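Long-range contacts in KaiC-like domain-containing protein (Pyrococcus horikoshii, PDB 2EKD), which is of unknown function but is named for a KaiC-like domain and belongs to a Pyrococcus family of the P-loop NTPase clan: residues K7-F12 and Y33-N38; V14-L19 and V174-L179; V114-L119 and E147-F152. All blocks are in the same frame, centred on the assembly; numbering follows the deposited sequence.

Contact 1: residues K7-F12 and Y33-N38; sequences KFFKLF and YYIVNN
F9 and I35 mark the nearest backbone approach of K7-F12 to Y33-N38, with their CA atoms 8.6 Å apart; no hydrogen bond crosses, and the contact is made by side chains packing on one another and on the carbonyls of I35 and N38. F8 and Y34 form a T-shaped pair: the ring centroids lie 5.7 Å apart, the planes meet at 84°, and the CE2 edge of Y34 is directed at the face of F8, with Y34 CE2 3.9 Å from F8 CG. In F8, CG stands anti to the backbone N (chi1 176°), which carries the ring out from the helix to present that face to the tyrosine. The Y34 hydroxyl passes F8 CB at 3.6 Å and hydrogen-bonds to M3 O, which ties down the far end of the ring. I35 packs against both phenylalanines, which touch each other where F9 CE1 meets the edge of the F8 ring: I35 CD1 meets F8 CE2 at 4.1 Å, and I35 CG2 touches F9 CE1 at 3.9 Å. The F9 ring points its outer edge at the C-terminal end of helix 29-37, where F9 CZ comes within 3.6 Å of I35 O and CE2 also nears the carbonyl oxygen of N38. A leucine in place of F9 would probably open a gap beside I35 CG2 and leave the I35 and N38 carbonyls without the ring edge they now face. F9 and I35 both pack on I115 of strand 114-119, while F8 reaches L179 of strand 177-182 and P203 covers F8 and Y34, so helices 5-9 and 29-37 pack together on one face of the central sheet.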
# COMPACT_ATOMS: atom_id res chain seq x y z
N LYS F 7 25.33 -28.85 -22.62
CA LYS F 7 24.17 -28.49 -23.43
C LYS F 7 23.45 -27.26 -22.86
O LYS F 7 23.03 -26.38 -23.61
CB LYS F 7 23.18 -29.67 -23.50
CG LYS F 7 23.70 -30.90 -24.24
CD LYS F 7 24.88 -31.54 -23.52
CE LYS F 7 25.34 -32.84 -24.19
NZ LYS F 7 24.30 -33.91 -24.12
N PHE F 8 23.31 -27.22 -21.54
CA PHE F 8 22.66 -26.11 -20.86
C PHE F 8 23.33 -24.78 -21.21
O PHE F 8 22.65 -23.81 -21.58
CB PHE F 8 22.70 -26.34 -19.35
CG PHE F 8 22.13 -25.20 -18.54
CD1 PHE F 8 20.76 -24.95 -18.52
CD2 PHE F 8 22.97 -24.36 -17.81
CE1 PHE F 8 20.23 -23.89 -17.79
CE2 PHE F 8 22.45 -23.30 -17.07
CZ PHE F 8 21.08 -23.06 -17.05
N PHE F 9 24.65 -24.72 -21.09
CA PHE F 9 25.37 -23.48 -21.39
C PHE F 9 25.22 -23.05 -22.84
O PHE F 9 25.38 -21.88 -23.16
CB PHE F 9 26.86 -23.63 -21.06
CG PHE F 9 27.14 -24.00 -19.63
CD1 PHE F 9 26.46 -23.38 -18.59
CD2 PHE F 9 28.08 -24.98 -19.32
CE1 PHE F 9 26.70 -23.73 -17.26
CE2 PHE F 9 28.34 -25.33 -18.00
CZ PHE F 9 27.64 -24.70 -16.97
N LYS F 10 24.90 -24.01 -23.71
CA LYS F 10 24.71 -23.73 -25.14
C LYS F 10 23.45 -22.89 -25.41
O LYS F 10 23.23 -22.39 -26.51
CB LYS F 10 24.63 -25.08 -25.87
CG LYS F 10 25.96 -25.82 -25.87
CD LYS F 10 27.06 -25.07 -26.63
CE LYS F 10 28.27 -25.96 -26.94
NZ LYS F 10 28.89 -26.40 -25.69
N LEU F 11 22.58 -22.77 -24.38
CA LEU F 11 21.42 -21.88 -24.51
C LEU F 11 21.85 -20.42 -24.50
O LEU F 11 21.13 -19.51 -24.89
CB LEU F 11 20.48 -22.12 -23.33
CG LEU F 11 19.92 -23.54 -23.28
CD1 LEU F 11 19.03 -23.75 -22.05
CD2 LEU F 11 19.06 -23.88 -24.49
N PHE F 12 23.07 -20.19 -23.97
CA PHE F 12 23.59 -18.84 -23.87
C PHE F 12 24.87 -18.65 -24.70
O PHE F 12 25.56 -19.60 -25.04
CB PHE F 12 23.87 -18.55 -22.39
CG PHE F 12 22.74 -19.05 -21.54
CD1 PHE F 12 21.56 -18.33 -21.47
CD2 PHE F 12 22.89 -20.22 -20.81
CE1 PHE F 12 20.51 -18.79 -20.68
CE2 PHE F 12 21.84 -20.68 -20.03
CZ PHE F 12 20.64 -19.97 -19.96
N TYR F 33 24.99 -25.95 -8.01
CA TYR F 33 25.82 -27.15 -7.97
C TYR F 33 25.93 -27.73 -9.37
O TYR F 33 27.00 -28.12 -9.81
CB TYR F 33 25.22 -28.20 -7.04
CG TYR F 33 26.13 -29.39 -6.84
CD1 TYR F 33 27.23 -29.32 -6.00
CD2 TYR F 33 25.90 -30.58 -7.54
CE1 TYR F 33 28.10 -30.39 -5.85
CE2 TYR F 33 26.77 -31.67 -7.40
CZ TYR F 33 27.87 -31.56 -6.55
OH TYR F 33 28.74 -32.62 -6.40
N TYR F 34 24.79 -27.78 -10.06
CA TYR F 34 24.73 -28.30 -11.42
C TYR F 34 25.66 -27.54 -12.35
O TYR F 34 26.37 -28.14 -13.17
CB TYR F 34 23.28 -28.23 -11.91
CG TYR F 34 23.09 -28.53 -13.38
CD1 TYR F 34 22.85 -29.84 -13.82
CD2 TYR F 34 23.13 -27.51 -14.33
CE1 TYR F 34 22.63 -30.12 -15.17
CE2 TYR F 34 22.92 -27.78 -15.69
CZ TYR F 34 22.67 -29.08 -16.10
OH TYR F 34 22.43 -29.34 -17.43
N ILE F 35 25.68 -26.22 -12.22
CA ILE F 35 26.53 -25.39 -13.06
C ILE F 35 28.03 -25.56 -12.75
O ILE F 35 28.86 -25.57 -13.66
CB ILE F 35 26.14 -23.89 -12.92
CG1 ILE F 35 24.80 -23.65 -13.62
CG2 ILE F 35 27.23 -23.00 -13.51
CD1 ILE F 35 24.30 -22.20 -13.53
N VAL F 36 28.38 -25.71 -11.47
CA VAL F 36 29.78 -25.85 -11.08
C VAL F 36 30.32 -27.27 -11.33
O VAL F 36 31.35 -27.47 -11.97
CB VAL F 36 29.96 -25.52 -9.59
CG1 VAL F 36 31.39 -25.82 -9.15
CG2 VAL F 36 29.69 -24.04 -9.35
N ASN F 37 29.63 -28.28 -10.73
CA ASN F 37 30.05 -29.67 -10.91
C ASN F 37 30.23 -29.97 -12.40
O ASN F 37 31.29 -30.39 -12.87
CB ASN F 37 28.94 -30.56 -10.34
CG ASN F 37 29.42 -31.99 -10.12
OD1 ASN F 37 28.64 -32.94 -10.10
ND2 ASN F 37 30.75 -32.12 -9.88
N ASN F 38 29.10 -29.78 -13.15
CA ASN F 38 29.04 -29.90 -14.59
C ASN F 38 29.71 -28.70 -15.26
O ASN F 38 29.17 -27.61 -15.35
CB ASN F 38 27.56 -29.95 -15.00
CG ASN F 38 26.93 -31.19 -14.42
OD1 ASN F 38 26.72 -32.19 -15.10
ND2 ASN F 38 26.63 -31.12 -13.12

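Contact 2: residues V14-L19 and V174-L179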
# COMPACT_ATOMS: atom_id res chain seq x y z
N VAL F 14 28.61 -16.27 -25.22
CA VAL F 14 29.57 -15.46 -24.51
C VAL F 14 29.19 -14.00 -24.49
O VAL F 14 28.69 -13.46 -25.48
CB VAL F 14 30.99 -15.60 -25.10
CG1 VAL F 14 31.48 -17.01 -24.92
CG2 VAL F 14 30.98 -15.23 -26.57
N GLY F 15 29.43 -13.36 -23.35
CA GLY F 15 29.11 -11.95 -23.21
C GLY F 15 27.75 -11.71 -22.60
O GLY F 15 27.42 -10.58 -22.23
N GLU F 16 26.93 -12.76 -22.51
CA GLU F 16 25.60 -12.61 -21.93
C GLU F 16 25.59 -12.45 -20.42
O GLU F 16 26.49 -12.93 -19.72
CB GLU F 16 24.69 -13.80 -22.26
CG GLU F 16 24.04 -13.77 -23.63
CD GLU F 16 22.78 -14.62 -23.70
OE1 GLU F 16 21.77 -14.26 -23.05
OE2 GLU F 16 22.80 -15.66 -24.40
N THR F 17 24.57 -11.76 -19.93
CA THR F 17 24.37 -11.61 -18.50
C THR F 17 23.00 -12.25 -18.31
O THR F 17 22.00 -11.77 -18.84
CB THR F 17 24.35 -10.14 -18.06
OG1 THR F 17 25.67 -9.59 -18.22
CG2 THR F 17 23.96 -10.05 -16.59
N VAL F 18 22.98 -13.35 -17.57
CA VAL F 18 21.76 -14.08 -17.32
C VAL F 18 21.27 -13.90 -15.90
O VAL F 18 21.98 -14.19 -14.93
CB VAL F 18 21.97 -15.59 -17.59
CG1 VAL F 18 20.65 -16.31 -17.58
CG2 VAL F 18 22.69 -15.79 -18.92
N LEU F 19 20.04 -13.42 -15.76
CA LEU F 19 19.46 -13.24 -14.45
C LEU F 19 18.76 -14.54 -14.09
O LEU F 19 17.93 -15.03 -14.85
CB LEU F 19 18.47 -12.07 -14.48
CG LEU F 19 17.98 -11.51 -13.15
CD1 LEU F 19 19.16 -11.06 -12.29
CD2 LEU F 19 17.05 -10.34 -13.43
N VAL F 174 18.34 -4.64 -18.22
CA VAL F 174 19.75 -4.63 -18.62
C VAL F 174 20.38 -5.98 -18.94
O VAL F 174 21.40 -6.03 -19.63
CB VAL F 174 20.62 -3.92 -17.58
CG1 VAL F 174 20.11 -2.50 -17.36
CG2 VAL F 174 20.63 -4.70 -16.28
N VAL F 175 19.80 -7.07 -18.45
CA VAL F 175 20.37 -8.38 -18.73
C VAL F 175 19.93 -8.88 -20.10
O VAL F 175 18.95 -8.38 -20.67
CB VAL F 175 19.99 -9.41 -17.63
CG1 VAL F 175 20.47 -8.91 -16.27
CG2 VAL F 175 18.48 -9.66 -17.62
N THR F 176 20.65 -9.86 -20.65
CA THR F 176 20.33 -10.42 -21.96
C THR F 176 19.38 -11.62 -21.91
O THR F 176 18.68 -11.90 -22.88
CB THR F 176 21.62 -10.84 -22.72
OG1 THR F 176 22.42 -11.69 -21.88
CG2 THR F 176 22.43 -9.62 -23.12
N SER F 177 19.36 -12.33 -20.79
CA SER F 177 18.47 -13.48 -20.63
C SER F 177 17.98 -13.55 -19.20
O SER F 177 18.68 -13.17 -18.26
CB SER F 177 19.18 -14.80 -20.98
OG SER F 177 19.16 -15.06 -22.38
N ILE F 178 16.76 -14.05 -19.03
CA ILE F 178 16.18 -14.19 -17.70
C ILE F 178 15.62 -15.59 -17.53
O ILE F 178 14.85 -16.07 -18.36
CB ILE F 178 15.03 -13.18 -17.46
CG1 ILE F 178 15.57 -11.75 -17.56
CG2 ILE F 178 14.41 -13.45 -16.09
CD1 ILE F 178 14.50 -10.67 -17.48
N LEU F 179 16.03 -16.24 -16.44
CA LEU F 179 15.55 -17.57 -16.11
C LEU F 179 14.81 -17.48 -14.80
O LEU F 179 15.23 -16.76 -13.89
CB LEU F 179 16.71 -18.56 -15.95
CG LEU F 179 17.57 -18.86 -17.18
CD1 LEU F 179 18.61 -19.91 -16.83
CD2 LEU F 179 16.69 -19.34 -18.34
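E16 extends its carboxylate across to T176 and S177, and this polar cluster opens the pairing of V14-L19 with V174-L179. The S177 hydroxyl donates to the syn lone pair of E16 OE1, 2.8 Å from S177 OG, and T176 OG1 lies 2.9 Å from the same oxygen. T176 holds OG1 between its backbone N and carbonyl carbon (chi1 52°), a position from which OG1 also accepts the backbone N-H of T17. The side chains of E16 and T176 cross at a slant, and E16 OE2 takes the N-H of R13, so both carboxylate oxygens are engaged. One residue on, T17 and V175 meet at about a right angle, T17 CG2 touching V175 CG1 at 3.7 Å. The other branch of V175, CG2, turns to L19 CB at 4.0 Å. On the sheet face shared by V18 and S177, V18 CG1 packs on S177 CB and on L179 CG, 4.0 Å from the latter; the opposite face carries L19 and I178, whose CB and CG1 are 4.2 Å apart.

The backbones confirm a parallel pair, the short strand axes running 28° apart. T17 O receives T176 N and, weakly, S177 N; L19 N then bonds to S177 O, and L179 N reaches L19 O at 2.8 Å with an N-H...O angle of 176°. V61 and R58 of a second subunit pack on E16 and T176, placing the polar cluster beside a subunit interface. With strand 149-156 hydrogen-bonded to the other edge of strand 17-22, the pairing makes strand 17-22 an inner member of a largely parallel sheet with helices between its strands, the alpha/beta organisation expected of the P-loop NTPase clan.

Contact 3: residues V114-L119 and E147-F152; sequences VINPVL and EERIAF
V114 begins the pairing by giving its N-H to E148 O at 2.8 Å, just before the second strand starts, and its carbonyl then accepts I150 N. Its CG2 methyl presses on R149 CB at 3.5 Å, the two side chains lying on the same sheet face. I115 projects to the other face. Its CG2, anti to the backbone N, meets F152 CE2 at 3.8 Å, the branch crossing the phenylalanine at a slant, while CD1 reaches back to I150 CB. F152 in turn forms an edge-to-face pair with F12, and helix 29-37 covers this face through L32 on P117.

N116 returns to the face of R149 and A151. Its N-H bonds to I150 O at 2.8 Å, and its carbonyl takes F152 N from above the carbonyl plane, 42° out of it. CB packs against R149 CG at 3.8 Å; with CG anti to the backbone N (chi1 -175°), the amide is carried on to V44 O of the adjoining strand, to which ND2 hydrogen-bonds. P117 has no N-H to give, but its CA-H faces F152 O at 3.4 Å. V118 N closes the series on that same oxygen at 2.8 Å, so F152 O receives both an N-H and a CA-H.

Five backbone bonds with alternating donors and the 24° angle between the short strand axes establish a regular parallel pairing. The face of I115, P117, I150 and F152 is apolar; the other is mixed, V114 and A151 alternating with N116 and R149. The buried polar ends find partners outside the pair, V44 O for the amide and T17 OG1 for the guanidinium, one face of which meets the A151 methyl near its rim. These polar ends thereby link the pair to its flanking strands.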
# COMPACT_ATOMS: atom_id res chain seq x y z
N VAL F 114 34.79 -17.97 -19.27
CA VAL F 114 34.52 -18.64 -18.01
C VAL F 114 33.04 -18.54 -17.65
O VAL F 114 32.36 -17.60 -18.06
CB VAL F 114 35.34 -18.02 -16.83
CG1 VAL F 114 36.82 -18.00 -17.17
CG2 VAL F 114 34.85 -16.62 -16.54
N ILE F 115 32.53 -19.53 -16.92
CA ILE F 115 31.14 -19.50 -16.47
C ILE F 115 31.27 -18.71 -15.18
O ILE F 115 32.06 -19.07 -14.30
CB ILE F 115 30.60 -20.92 -16.21
CG1 ILE F 115 30.59 -21.71 -17.52
CG2 ILE F 115 29.18 -20.85 -15.64
CD1 ILE F 115 29.86 -21.02 -18.67
N ASN F 116 30.51 -17.62 -15.07
CA ASN F 116 30.61 -16.71 -13.93
C ASN F 116 29.35 -16.56 -13.08
O ASN F 116 28.53 -15.68 -13.31
CB ASN F 116 31.04 -15.34 -14.48
CG ASN F 116 31.28 -14.32 -13.39
OD1 ASN F 116 31.29 -13.11 -13.65
ND2 ASN F 116 31.51 -14.78 -12.15
N PRO F 117 29.17 -17.44 -12.08
CA PRO F 117 27.98 -17.33 -11.23
C PRO F 117 28.20 -16.20 -10.23
O PRO F 117 29.21 -16.17 -9.54
CB PRO F 117 27.92 -18.69 -10.53
CG PRO F 117 28.64 -19.61 -11.49
CD PRO F 117 29.81 -18.76 -11.90
N VAL F 118 27.26 -15.26 -10.17
CA VAL F 118 27.33 -14.14 -9.23
C VAL F 118 26.22 -14.37 -8.21
O VAL F 118 25.05 -14.43 -8.56
CB VAL F 118 27.08 -12.80 -9.95
CG1 VAL F 118 27.17 -11.65 -8.95
CG2 VAL F 118 28.11 -12.61 -11.06
N LEU F 119 26.61 -14.50 -6.94
CA LEU F 119 25.65 -14.76 -5.88
C LEU F 119 25.50 -13.63 -4.86
O LEU F 119 26.46 -12.95 -4.51
CB LEU F 119 26.05 -16.05 -5.15
CG LEU F 119 26.47 -17.27 -5.98
CD1 LEU F 119 26.93 -18.39 -5.05
CD2 LEU F 119 25.32 -17.73 -6.86
N GLU F 147 32.93 -10.70 -23.63
CA GLU F 147 33.03 -12.08 -24.07
C GLU F 147 33.91 -13.01 -23.26
O GLU F 147 33.95 -14.21 -23.53
CB GLU F 147 33.46 -12.09 -25.54
CG GLU F 147 32.48 -11.32 -26.42
CD GLU F 147 32.89 -11.29 -27.88
OE1 GLU F 147 33.96 -10.71 -28.19
OE2 GLU F 147 32.15 -11.84 -28.71
N GLU F 148 34.62 -12.49 -22.27
CA GLU F 148 35.46 -13.38 -21.47
C GLU F 148 34.61 -14.30 -20.59
O GLU F 148 35.13 -15.27 -20.04
CB GLU F 148 36.43 -12.59 -20.58
CG GLU F 148 36.08 -11.13 -20.41
CD GLU F 148 36.42 -10.30 -21.63
OE1 GLU F 148 37.60 -10.31 -22.04
OE2 GLU F 148 35.52 -9.64 -22.18
N ARG F 149 33.32 -14.02 -20.47
CA ARG F 149 32.47 -14.87 -19.65
C ARG F 149 30.98 -14.82 -19.96
O ARG F 149 30.52 -14.04 -20.79
CB ARG F 149 32.66 -14.50 -18.17
CG ARG F 149 31.70 -13.42 -17.65
CD ARG F 149 31.92 -12.05 -18.30
NE ARG F 149 30.90 -11.09 -17.88
CZ ARG F 149 29.70 -10.99 -18.43
NH1 ARG F 149 29.35 -11.76 -19.45
NH2 ARG F 149 28.81 -10.14 -17.93
N ILE F 150 30.25 -15.68 -19.26
CA ILE F 150 28.79 -15.75 -19.32
C ILE F 150 28.47 -15.67 -17.83
O ILE F 150 28.80 -16.59 -17.08
CB ILE F 150 28.26 -17.10 -19.86
CG1 ILE F 150 28.65 -17.29 -21.32
CG2 ILE F 150 26.73 -17.12 -19.75
CD1 ILE F 150 27.92 -18.45 -21.99
N ALA F 151 27.85 -14.57 -17.41
CA ALA F 151 27.51 -14.38 -16.01
C ALA F 151 26.08 -14.84 -15.68
O ALA F 151 25.14 -14.61 -16.44
CB ALA F 151 27.68 -12.91 -15.63
N PHE F 152 25.94 -15.49 -14.53
CA PHE F 152 24.64 -15.97 -14.06
C PHE F 152 24.39 -15.32 -12.70
O PHE F 152 24.97 -15.74 -11.71
CB PHE F 152 24.65 -17.49 -13.90
CG PHE F 152 24.68 -18.25 -15.20
CD1 PHE F 152 23.51 -18.50 -15.91
CD2 PHE F 152 25.88 -18.72 -15.72
CE1 PHE F 152 23.53 -19.20 -17.11
CE2 PHE F 152 25.92 -19.42 -16.92
CZ PHE F 152 24.74 -19.66 -17.62

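From the N terminus, helix 5-9 leads into strand 17-22 and then helix 29-37, where contact 1 closes a short loop of 20 intervening residues. Contact 2 opens inside that loop, at 14-19, but closes only at 174-179, so the two cross along the chain. Contact 3 follows contact 1 in series, joining strand 114-119 to strand 149-156 across a helical connection, and is nested within the long loop of contact 2. In the sheet, strands 149-156 and 17-22 are neighbours, which makes contacts 2 and 3 successive pairings. F12, in the turn after helix 5-9, and I35 of helix 29-37 carry contact 1 onto the strands of contacts 2 and 3.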